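Local atomic coordinates of AAR187Cp (Eremothecium gossypii, PDB entry 3ZIL), a protein that probably regulates the establishment of sister-chromatid cohesion as the cohesin-associated factor Wpl1, here represented by its helical C-terminal Wap1 domain. Residues Q80-L85 against V120-I125; P114-E119 against Y150-W155; A171-I176 against S189-N194. All blocks are in the same frame, centred on the assembly; numbering follows the deposited sequence.

Contact 1. Residues Q80-L85 against V120-I125; sequences QKVTSL and VFPKKI
Lys-81 runs along the chain of Val-120, Phe-121 and Pro-122, and each methylene of its side chain has a neighbour there. CB sits 3.5 Å from Pro-122 CD and also comes up to the Phe-121 ring, with CE1 at 3.7 Å. CG stays beside the same proline carbon, and the two side chains cross at about a right angle. A bend at chi2 (-76°) then turns the chain toward Val-120, where CD and CE both come up to the carbonyl, Val-120 O lying 3.7 Å from Lys-81 CE. NZ finds its partners outside both segments, Pro-78 O by a hydrogen bond and Asp-118 by a salt bridge, so the methylenes pack on Val-120 to Pro-122 while the charge is met earlier in the same connection.

The contact joins the first turn of helix 81-93 to the connection between helices 108-116 and 129-141, in an elongated, all-helical domain without strands. The CE1 edge of Phe-121 meets Lys-81 O at 3.5 Å, near the ring plane, while Pro-122 CD lies over one face, offset toward the rim. The Leu-85 and Phe-121 side chains cross at about a right angle, with Leu-85 CD2 approaching Phe-121 CZ obliquely, 3.7 Å away. Tyr-135 of helix 129-141 and Thr-147 of helix 147-158 also touch this phenylalanine. Farther along the loop, Val-82 CG1 is 3.9 Å from Ile-125 CD1, the end of an isoleucine extended through both torsions. At the start of the helix, Gln-80 is the N-cap residue, and its O takes two bonds from Ser-84, from OG at 2.9 Å and from the backbone N at 3.1 Å, the two donors arriving from opposite faces of the carbonyl plane.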
loop_
_atom_site.group_PDB
_atom_site.type_symbol
_atom_site.label_atom_id
_atom_site.label_comp_id
_atom_site.label_asym_id
_atom_site.label_seq_id
_atom_site.Cartn_x
_atom_site.Cartn_y
_atom_site.Cartn_z
ATOM N N GLN A 80 1.021 14.642 -21.215
ATOM C CA GLN A 80 2.077 14.442 -22.229
ATOM C C GLN A 80 2.836 13.244 -21.795
ATOM O O GLN A 80 3.744 13.346 -20.977
ATOM C CB GLN A 80 2.956 15.689 -22.382
ATOM C CG GLN A 80 2.113 16.854 -22.933
ATOM C CD GLN A 80 2.731 18.232 -22.807
ATOM O OE1 GLN A 80 3.878 18.418 -22.388
ATOM N NE2 GLN A 80 1.958 19.221 -23.175
ATOM N N LYS A 81 2.460 12.094 -22.335
ATOM C CA LYS A 81 2.942 10.837 -21.731
ATOM C C LYS A 81 4.421 10.572 -21.985
ATOM O O LYS A 81 5.104 10.071 -21.094
ATOM C CB LYS A 81 2.121 9.653 -22.168
ATOM C CG LYS A 81 0.653 9.696 -21.777
ATOM C CD LYS A 81 0.580 9.359 -20.279
ATOM C CE LYS A 81 -0.841 9.408 -19.793
ATOM N NZ LYS A 81 -0.758 9.714 -18.359
ATOM N N VAL A 82 4.935 10.925 -23.181
ATOM C CA VAL A 82 6.287 10.550 -23.521
ATOM C C VAL A 82 7.255 11.453 -22.737
ATOM O O VAL A 82 8.190 10.973 -22.124
ATOM C CB VAL A 82 6.608 10.564 -25.059
ATOM C CG1 VAL A 82 8.124 10.414 -25.245
ATOM C CG2 VAL A 82 5.863 9.468 -25.786
ATOM N N THR A 83 6.920 12.734 -22.646
ATOM C CA THR A 83 7.731 13.681 -21.902
ATOM C C THR A 83 7.756 13.268 -20.425
ATOM O O THR A 83 8.807 13.290 -19.783
ATOM C CB THR A 83 7.178 15.083 -22.111
ATOM O OG1 THR A 83 7.386 15.432 -23.490
ATOM C CG2 THR A 83 7.869 16.111 -21.266
ATOM N N SER A 84 6.587 12.903 -19.915
ATOM C CA SER A 84 6.419 12.470 -18.488
ATOM C C SER A 84 7.263 11.229 -18.110
ATOM O O SER A 84 7.883 11.155 -17.030
ATOM C CB SER A 84 4.917 12.232 -18.311
ATOM O OG SER A 84 4.297 13.487 -18.184
ATOM N N LEU A 85 7.299 10.269 -19.035
ATOM C CA LEU A 85 8.188 9.143 -18.949
ATOM C C LEU A 85 9.679 9.501 -18.877
ATOM O O LEU A 85 10.415 8.981 -18.028
ATOM C CB LEU A 85 7.956 8.188 -20.092
ATOM C CG LEU A 85 8.676 6.833 -19.828
ATOM C CD1 LEU A 85 8.137 6.096 -18.586
ATOM C CD2 LEU A 85 8.618 5.923 -21.069
ATOM N N VAL A 120 -2.945 3.997 -19.261
ATOM C CA VAL A 120 -2.903 4.073 -20.721
ATOM C C VAL A 120 -1.636 4.750 -21.106
ATOM O O VAL A 120 -1.327 5.834 -20.588
ATOM C CB VAL A 120 -4.023 4.934 -21.293
ATOM C CG1 VAL A 120 -5.355 4.206 -21.168
ATOM C CG2 VAL A 120 -3.974 6.380 -20.733
ATOM N N PHE A 121 -0.842 4.072 -21.910
ATOM C CA PHE A 121 0.422 4.639 -22.343
ATOM C C PHE A 121 0.528 4.478 -23.864
ATOM O O PHE A 121 0.280 3.388 -24.353
ATOM C CB PHE A 121 1.594 3.993 -21.601
ATOM C CG PHE A 121 2.833 4.812 -21.699
ATOM C CD1 PHE A 121 2.984 5.941 -20.917
ATOM C CD2 PHE A 121 3.826 4.508 -22.645
ATOM C CE1 PHE A 121 4.138 6.732 -21.040
ATOM C CE2 PHE A 121 4.926 5.324 -22.801
ATOM C CZ PHE A 121 5.078 6.442 -22.015
ATOM N N PRO A 122 0.889 5.549 -24.616
ATOM C CA PRO A 122 0.964 5.332 -26.084
ATOM C C PRO A 122 2.029 4.313 -26.507
ATOM O O PRO A 122 3.124 4.251 -25.917
ATOM C CB PRO A 122 1.396 6.719 -26.626
ATOM C CG PRO A 122 2.091 7.381 -25.443
ATOM C CD PRO A 122 1.279 6.931 -24.248
ATOM N N LYS A 123 1.729 3.534 -27.533
ATOM C CA LYS A 123 2.691 2.565 -28.056
ATOM C C LYS A 123 3.544 3.136 -29.196
ATOM O O LYS A 123 4.543 2.519 -29.570
ATOM C CB LYS A 123 1.919 1.360 -28.567
ATOM C CG LYS A 123 1.980 0.125 -27.684
ATOM C CD LYS A 123 1.377 -1.085 -28.416
ATOM C CE LYS A 123 -0.118 -0.907 -28.723
ATOM N NZ LYS A 123 -0.587 -1.962 -29.673
ATOM N N LYS A 124 3.151 4.274 -29.774
ATOM C CA LYS A 124 3.949 4.979 -30.794
ATOM C C LYS A 124 4.400 6.403 -30.352
ATOM O O LYS A 124 3.724 7.071 -29.551
ATOM C CB LYS A 124 3.099 5.167 -32.054
ATOM C CG LYS A 124 2.435 3.934 -32.619
ATOM C CD LYS A 124 1.929 4.231 -34.023
ATOM C CE LYS A 124 2.042 3.008 -34.925
ATOM N NZ LYS A 124 1.505 3.287 -36.301
ATOM N N ILE A 125 5.522 6.877 -30.891
ATOM C CA ILE A 125 5.916 8.277 -30.697
ATOM C C ILE A 125 5.708 9.011 -32.051
ATOM O O ILE A 125 6.084 8.479 -33.099
ATOM C CB ILE A 125 7.342 8.435 -30.016
ATOM C CG1 ILE A 125 7.728 9.904 -29.838
ATOM C CG2 ILE A 125 8.478 7.732 -30.756
ATOM C CD1 ILE A 125 9.019 10.116 -29.078
#

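Contact 2. Residues P114-E119 against Y150-W155; sequences PLATDE and YALYIW
Leu-152 has CG anti to its carbonyl carbon (chi1 -73°), which swings a branch back toward Ala-116, whereas Trp-155 has CG anti to its backbone N (chi1 -174°) and lays its six-membered ring edge against the same methyl. Ala-116 CB is 3.8 Å from Leu-152 CD2 and 4.0 Å from Trp-155 CE3, the latter in the indole plane, so the methyl meets an edge and not a face. Toward the backbone, Ala-151 CB is 3.6 Å from Ala-116 N and equally near Leu-115 CB. These alanines let the backbones close to a CA separation of 4.9 Å between Ala-116 and Ala-151. The contact thus seats the last turn of helix 108-116, which ends right after Ala-116, on the middle of helix 147-158, within the all-helical Wap1 domain. An alanine in place of Leu-152 would lack CG and both methyls, which is likely to open a gap beside the Ala-116 methyl and carbonyl. Leu-172 of helix 168-178 and Thr-186 of helix 185-193 also touch Leu-152.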
loop_
_atom_site.group_PDB
_atom_site.type_symbol
_atom_site.label_atom_id
_atom_site.label_comp_id
_atom_site.label_asym_id
_atom_site.label_seq_id
_atom_site.Cartn_x
_atom_site.Cartn_y
_atom_site.Cartn_z
ATOM N N PRO A 114 -1.664 11.688 -10.789
ATOM C CA PRO A 114 -2.303 11.357 -12.075
ATOM C C PRO A 114 -1.561 10.376 -12.901
ATOM O O PRO A 114 -2.181 9.441 -13.478
ATOM C CB PRO A 114 -2.330 12.722 -12.816
ATOM C CG PRO A 114 -2.564 13.669 -11.727
ATOM C CD PRO A 114 -1.653 13.151 -10.588
ATOM N N LEU A 115 -0.258 10.579 -13.079
ATOM C CA LEU A 115 0.490 9.609 -13.825
ATOM C C LEU A 115 0.422 8.227 -13.149
ATOM O O LEU A 115 0.242 7.173 -13.838
ATOM C CB LEU A 115 1.942 10.006 -13.896
ATOM C CG LEU A 115 2.400 11.162 -14.792
ATOM C CD1 LEU A 115 3.922 11.301 -14.573
ATOM C CD2 LEU A 115 1.951 10.772 -16.169
ATOM N N ALA A 116 0.593 8.192 -11.839
ATOM C CA ALA A 116 0.586 6.852 -11.112
ATOM C C ALA A 116 -0.646 5.964 -11.319
ATOM O O ALA A 116 -0.566 4.710 -11.144
ATOM C CB ALA A 116 0.801 7.042 -9.630
ATOM N N THR A 117 -1.781 6.618 -11.600
ATOM C CA THR A 117 -3.117 6.015 -11.654
ATOM C C THR A 117 -3.739 5.981 -13.061
ATOM O O THR A 117 -4.903 5.669 -13.211
ATOM C CB THR A 117 -4.074 6.696 -10.641
ATOM O OG1 THR A 117 -4.062 8.095 -10.829
ATOM C CG2 THR A 117 -3.622 6.421 -9.197
ATOM N N ASP A 118 -2.939 6.248 -14.102
ATOM C CA ASP A 118 -3.428 6.146 -15.449
ATOM C C ASP A 118 -2.600 5.097 -16.245
ATOM O O ASP A 118 -1.483 5.401 -16.709
ATOM C CB ASP A 118 -3.342 7.529 -16.087
ATOM C CG ASP A 118 -3.847 7.542 -17.511
ATOM O OD1 ASP A 118 -4.380 6.509 -18.061
ATOM O OD2 ASP A 118 -3.600 8.552 -18.124
ATOM N N GLU A 119 -3.191 3.926 -16.480
ATOM C CA GLU A 119 -2.517 2.808 -17.157
ATOM C C GLU A 119 -2.363 2.981 -18.688
ATOM O O GLU A 119 -1.704 2.194 -19.344
ATOM C CB GLU A 119 -3.170 1.421 -16.868
ATOM C CG GLU A 119 -3.575 1.042 -15.420
ATOM C CD GLU A 119 -4.962 1.614 -14.993
ATOM O OE1 GLU A 119 -5.204 2.799 -15.163
ATOM O OE2 GLU A 119 -5.796 0.926 -14.397
ATOM N N TYR A 150 6.396 3.811 -13.658
ATOM C CA TYR A 150 7.510 4.644 -13.280
ATOM C C TYR A 150 7.098 5.697 -12.174
ATOM O O TYR A 150 7.866 6.010 -11.324
ATOM C CB TYR A 150 8.186 5.295 -14.517
ATOM C CG TYR A 150 9.718 5.206 -14.436
ATOM C CD1 TYR A 150 10.375 5.303 -13.193
ATOM C CD2 TYR A 150 10.510 4.982 -15.588
ATOM C CE1 TYR A 150 11.761 5.187 -13.080
ATOM C CE2 TYR A 150 11.901 4.880 -15.479
ATOM C CZ TYR A 150 12.518 4.973 -14.219
ATOM O OH TYR A 150 13.860 4.861 -14.080
ATOM N N ALA A 151 5.903 6.263 -12.258
ATOM C CA ALA A 151 5.470 7.316 -11.377
ATOM C C ALA A 151 5.189 6.731 -10.016
ATOM O O ALA A 151 5.638 7.313 -8.997
ATOM C CB ALA A 151 4.214 7.946 -11.932
ATOM N N LEU A 152 4.556 5.546 -9.957
ATOM C CA LEU A 152 4.457 4.795 -8.628
ATOM C C LEU A 152 5.867 4.606 -7.968
ATOM O O LEU A 152 6.075 4.871 -6.773
ATOM C CB LEU A 152 3.850 3.392 -8.851
ATOM C CG LEU A 152 2.319 3.381 -9.148
ATOM C CD1 LEU A 152 1.932 2.014 -9.689
ATOM C CD2 LEU A 152 1.449 3.700 -7.879
ATOM N N TYR A 153 6.807 4.137 -8.803
ATOM C CA TYR A 153 8.188 3.924 -8.362
ATOM C C TYR A 153 8.862 5.208 -7.854
ATOM O O TYR A 153 9.429 5.209 -6.810
ATOM C CB TYR A 153 9.039 3.321 -9.487
ATOM C CG TYR A 153 10.440 2.999 -9.046
ATOM C CD1 TYR A 153 10.707 1.823 -8.307
ATOM C CD2 TYR A 153 11.486 3.872 -9.324
ATOM C CE1 TYR A 153 11.981 1.512 -7.904
ATOM C CE2 TYR A 153 12.750 3.585 -8.895
ATOM C CZ TYR A 153 12.988 2.407 -8.204
ATOM O OH TYR A 153 14.283 2.180 -7.781
ATOM N N ILE A 154 8.794 6.304 -8.625
ATOM C CA ILE A 154 9.375 7.521 -8.192
ATOM C C ILE A 154 8.777 7.950 -6.860
ATOM O O ILE A 154 9.513 8.384 -5.948
ATOM C CB ILE A 154 9.164 8.670 -9.223
ATOM C CG1 ILE A 154 9.819 8.310 -10.541
ATOM C CG2 ILE A 154 9.631 9.994 -8.591
ATOM C CD1 ILE A 154 11.360 8.168 -10.338
ATOM N N TRP A 155 7.440 7.923 -6.796
ATOM C CA TRP A 155 6.689 8.397 -5.661
ATOM C C TRP A 155 7.057 7.628 -4.424
ATOM O O TRP A 155 7.307 8.229 -3.374
ATOM C CB TRP A 155 5.191 8.175 -5.973
ATOM C CG TRP A 155 4.239 8.742 -4.932
ATOM C CD1 TRP A 155 4.539 9.311 -3.658
ATOM C CD2 TRP A 155 2.778 8.750 -5.022
ATOM N NE1 TRP A 155 3.385 9.656 -2.987
ATOM C CE2 TRP A 155 2.283 9.296 -3.738
ATOM C CE3 TRP A 155 1.851 8.298 -5.982
ATOM C CZ2 TRP A 155 0.948 9.493 -3.521
ATOM C CZ3 TRP A 155 0.500 8.466 -5.736
ATOM C CH2 TRP A 155 0.058 9.075 -4.530
#

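Contact 3. Residues A171-I176 against S189-N194; sequences ALARLI and SLLENN
Leu-190, whose CB touches Leu-172 CD1, uses its carbonyl O to hold Asn-194 ND2 at 2.7 Å, with an N-H...O angle of 160°. The donor is tilted out of the carbonyl plane, while the acceptor lies close to the plane of the Asn-194 amide. The other end of that amide is occupied as well, since Asn-194 OD1 accepts from Val-165 N. With both ends bonded, the rotation of this buried amide is fixed, and the C-terminal turn of helix 185-193 is tied to the chain preceding helix 168-178.

No hydrogen bond crosses between the segments; side-chain carbons do the touching, partly on backbone. Leu-172 points at the second helix and plants CD1 on its backbone, 3.5 Å from Leu-191 N and 4.0 Å from Leu-190 CB. Leu-191 answers in the reverse direction. Its CG stands anti to the backbone N (chi1 -167°), and this carries CD1 across to the first helix, where it lies 3.7 Å from Ala-173 N and 4.0 Å from Ala-173 CB. Ile-176, one turn on from Leu-172, adds its CD1 to the same methyl, 4.1 Å from Leu-191 CD1. The small side chain of Ala-173 leaves room for the incoming leucine. Each leucine therefore rests partly on main-chain atoms of the opposing helix, and the CA atoms of Leu-172 and Leu-191 come to 6.0 Å.

The two helices follow one another in the chain and run roughly antiparallel, at 154° between segment directions with an axis separation of 9.7 Å, as expected of a helical hairpin. Helix 147-158 packs against this pair by way of Trp-155 and Ala-156, which touch Leu-190, and helix 201-215 presses on Ala-173 through Ala-210, Thr-213 and Leu-214.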
loop_
_atom_site.group_PDB
_atom_site.type_symbol
_atom_site.label_atom_id
_atom_site.label_comp_id
_atom_site.label_asym_id
_atom_site.label_seq_id
_atom_site.Cartn_x
_atom_site.Cartn_y
_atom_site.Cartn_z
ATOM N N ALA A 171 -7.857 6.981 -5.160
ATOM C CA ALA A 171 -7.438 6.804 -6.543
ATOM C C ALA A 171 -6.529 5.552 -6.624
ATOM O O ALA A 171 -6.598 4.774 -7.577
ATOM C CB ALA A 171 -6.717 8.032 -7.107
ATOM N N LEU A 172 -5.722 5.324 -5.600
ATOM C CA LEU A 172 -4.871 4.118 -5.639
ATOM C C LEU A 172 -5.680 2.810 -5.512
ATOM O O LEU A 172 -5.312 1.747 -6.090
ATOM C CB LEU A 172 -3.805 4.200 -4.615
ATOM C CG LEU A 172 -2.690 5.213 -4.917
ATOM C CD1 LEU A 172 -1.972 5.568 -3.622
ATOM C CD2 LEU A 172 -1.689 4.709 -6.028
ATOM N N ALA A 173 -6.729 2.877 -4.681
ATOM C CA ALA A 173 -7.608 1.741 -4.442
ATOM C C ALA A 173 -8.299 1.442 -5.815
ATOM O O ALA A 173 -8.298 0.273 -6.282
ATOM C CB ALA A 173 -8.635 2.044 -3.350
ATOM N N ARG A 174 -8.793 2.485 -6.490
ATOM C CA ARG A 174 -9.407 2.286 -7.824
ATOM C C ARG A 174 -8.405 1.636 -8.802
ATOM O O ARG A 174 -8.773 0.734 -9.526
ATOM C CB ARG A 174 -9.992 3.558 -8.432
ATOM C CG ARG A 174 -11.228 4.092 -7.698
ATOM C CD ARG A 174 -11.894 5.182 -8.534
ATOM N NE ARG A 174 -11.006 6.342 -8.881
ATOM C CZ ARG A 174 -10.803 7.423 -8.068
ATOM N NH1 ARG A 174 -11.317 7.502 -6.849
ATOM N NH2 ARG A 174 -10.035 8.426 -8.432
ATOM N N LEU A 175 -7.138 2.069 -8.765
ATOM C CA LEU A 175 -6.071 1.499 -9.621
ATOM C C LEU A 175 -5.871 0.010 -9.330
ATOM O O LEU A 175 -5.829 -0.803 -10.233
ATOM C CB LEU A 175 -4.729 2.247 -9.369
ATOM C CG LEU A 175 -3.486 1.690 -10.119
ATOM C CD1 LEU A 175 -3.519 1.920 -11.664
ATOM C CD2 LEU A 175 -2.171 2.239 -9.534
ATOM N N ILE A 176 -5.804 -0.378 -8.054
ATOM C CA ILE A 176 -5.700 -1.816 -7.723
ATOM C C ILE A 176 -6.883 -2.600 -8.252
ATOM O O ILE A 176 -6.676 -3.687 -8.784
ATOM C CB ILE A 176 -5.509 -2.010 -6.222
ATOM C CG1 ILE A 176 -4.140 -1.336 -5.789
ATOM C CG2 ILE A 176 -5.614 -3.489 -5.772
ATOM C CD1 ILE A 176 -4.141 -0.943 -4.311
ATOM N N SER A 189 1.570 0.117 -0.630
ATOM C CA SER A 189 2.389 0.901 0.301
ATOM C C SER A 189 2.120 2.410 0.219
ATOM O O SER A 189 1.935 3.028 1.214
ATOM C CB SER A 189 3.888 0.605 0.089
ATOM O OG SER A 189 4.589 1.658 0.735
ATOM N N LEU A 190 2.069 3.012 -0.981
ATOM C CA LEU A 190 1.703 4.385 -1.078
ATOM C C LEU A 190 0.261 4.738 -0.547
ATOM O O LEU A 190 0.042 5.775 0.064
ATOM C CB LEU A 190 1.750 4.743 -2.583
ATOM C CG LEU A 190 3.069 4.783 -3.272
ATOM C CD1 LEU A 190 2.837 4.832 -4.769
ATOM C CD2 LEU A 190 3.948 5.939 -2.684
ATOM N N LEU A 191 -0.710 3.881 -0.840
ATOM C CA LEU A 191 -2.047 3.989 -0.295
ATOM C C LEU A 191 -1.967 4.011 1.260
ATOM O O LEU A 191 -2.479 4.929 1.899
ATOM C CB LEU A 191 -2.927 2.841 -0.806
ATOM C CG LEU A 191 -4.488 2.966 -0.582
ATOM C CD1 LEU A 191 -5.160 1.877 -1.476
ATOM C CD2 LEU A 191 -4.891 2.872 0.908
ATOM N N GLU A 192 -1.293 3.033 1.838
ATOM C CA GLU A 192 -1.152 2.883 3.277
ATOM C C GLU A 192 -0.475 4.104 3.899
ATOM O O GLU A 192 -0.942 4.666 4.854
ATOM C CB GLU A 192 -0.345 1.634 3.578
ATOM C CG GLU A 192 -0.344 1.120 4.994
ATOM C CD GLU A 192 0.764 0.118 5.265
ATOM O OE1 GLU A 192 1.093 -0.719 4.455
ATOM O OE2 GLU A 192 1.299 0.200 6.325
ATOM N N ASN A 193 0.614 4.521 3.292
ATOM C CA ASN A 193 1.312 5.695 3.779
ATOM C C ASN A 193 0.632 7.039 3.563
ATOM O O ASN A 193 1.132 8.014 4.056
ATOM C CB ASN A 193 2.788 5.720 3.345
ATOM C CG ASN A 193 3.538 4.534 3.913
ATOM O OD1 ASN A 193 4.237 3.814 3.217
ATOM N ND2 ASN A 193 3.300 4.261 5.148
ATOM N N ASN A 194 -0.523 7.084 2.886
ATOM C CA ASN A 194 -1.203 8.333 2.702
ATOM C C ASN A 194 -2.512 8.375 3.526
ATOM O O ASN A 194 -3.346 9.239 3.325
ATOM C CB ASN A 194 -1.471 8.551 1.214
ATOM C CG ASN A 194 -0.294 9.210 0.502
ATOM O OD1 ASN A 194 -0.279 10.417 0.403
ATOM N ND2 ASN A 194 0.721 8.419 0.052
#

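How the contacts relate
The three contacts form a row along the N-terminal half of the elongated domain, contact 2 in the middle. Its centre is about 13 Å from that of contact 1 and about 11 Å from that of contact 3. Contacts 1 and 2 alternate along the chain and touch at Ser-84 CB and Leu-115 CD2, 3.9 Å apart. Contact 3 opens after both have closed; it meets contact 2 where Leu-190 CD1 lies 3.6 Å from Leu-152 CD2 and Leu-175 CD2 3.4 Å from Ala-116 O. Contacts 1 and 3 do not touch, their nearest atoms being about 8 Å apart, so contact 2 bridges them. A bound peptide packs an apolar side chain on Glu-192 of contact 3.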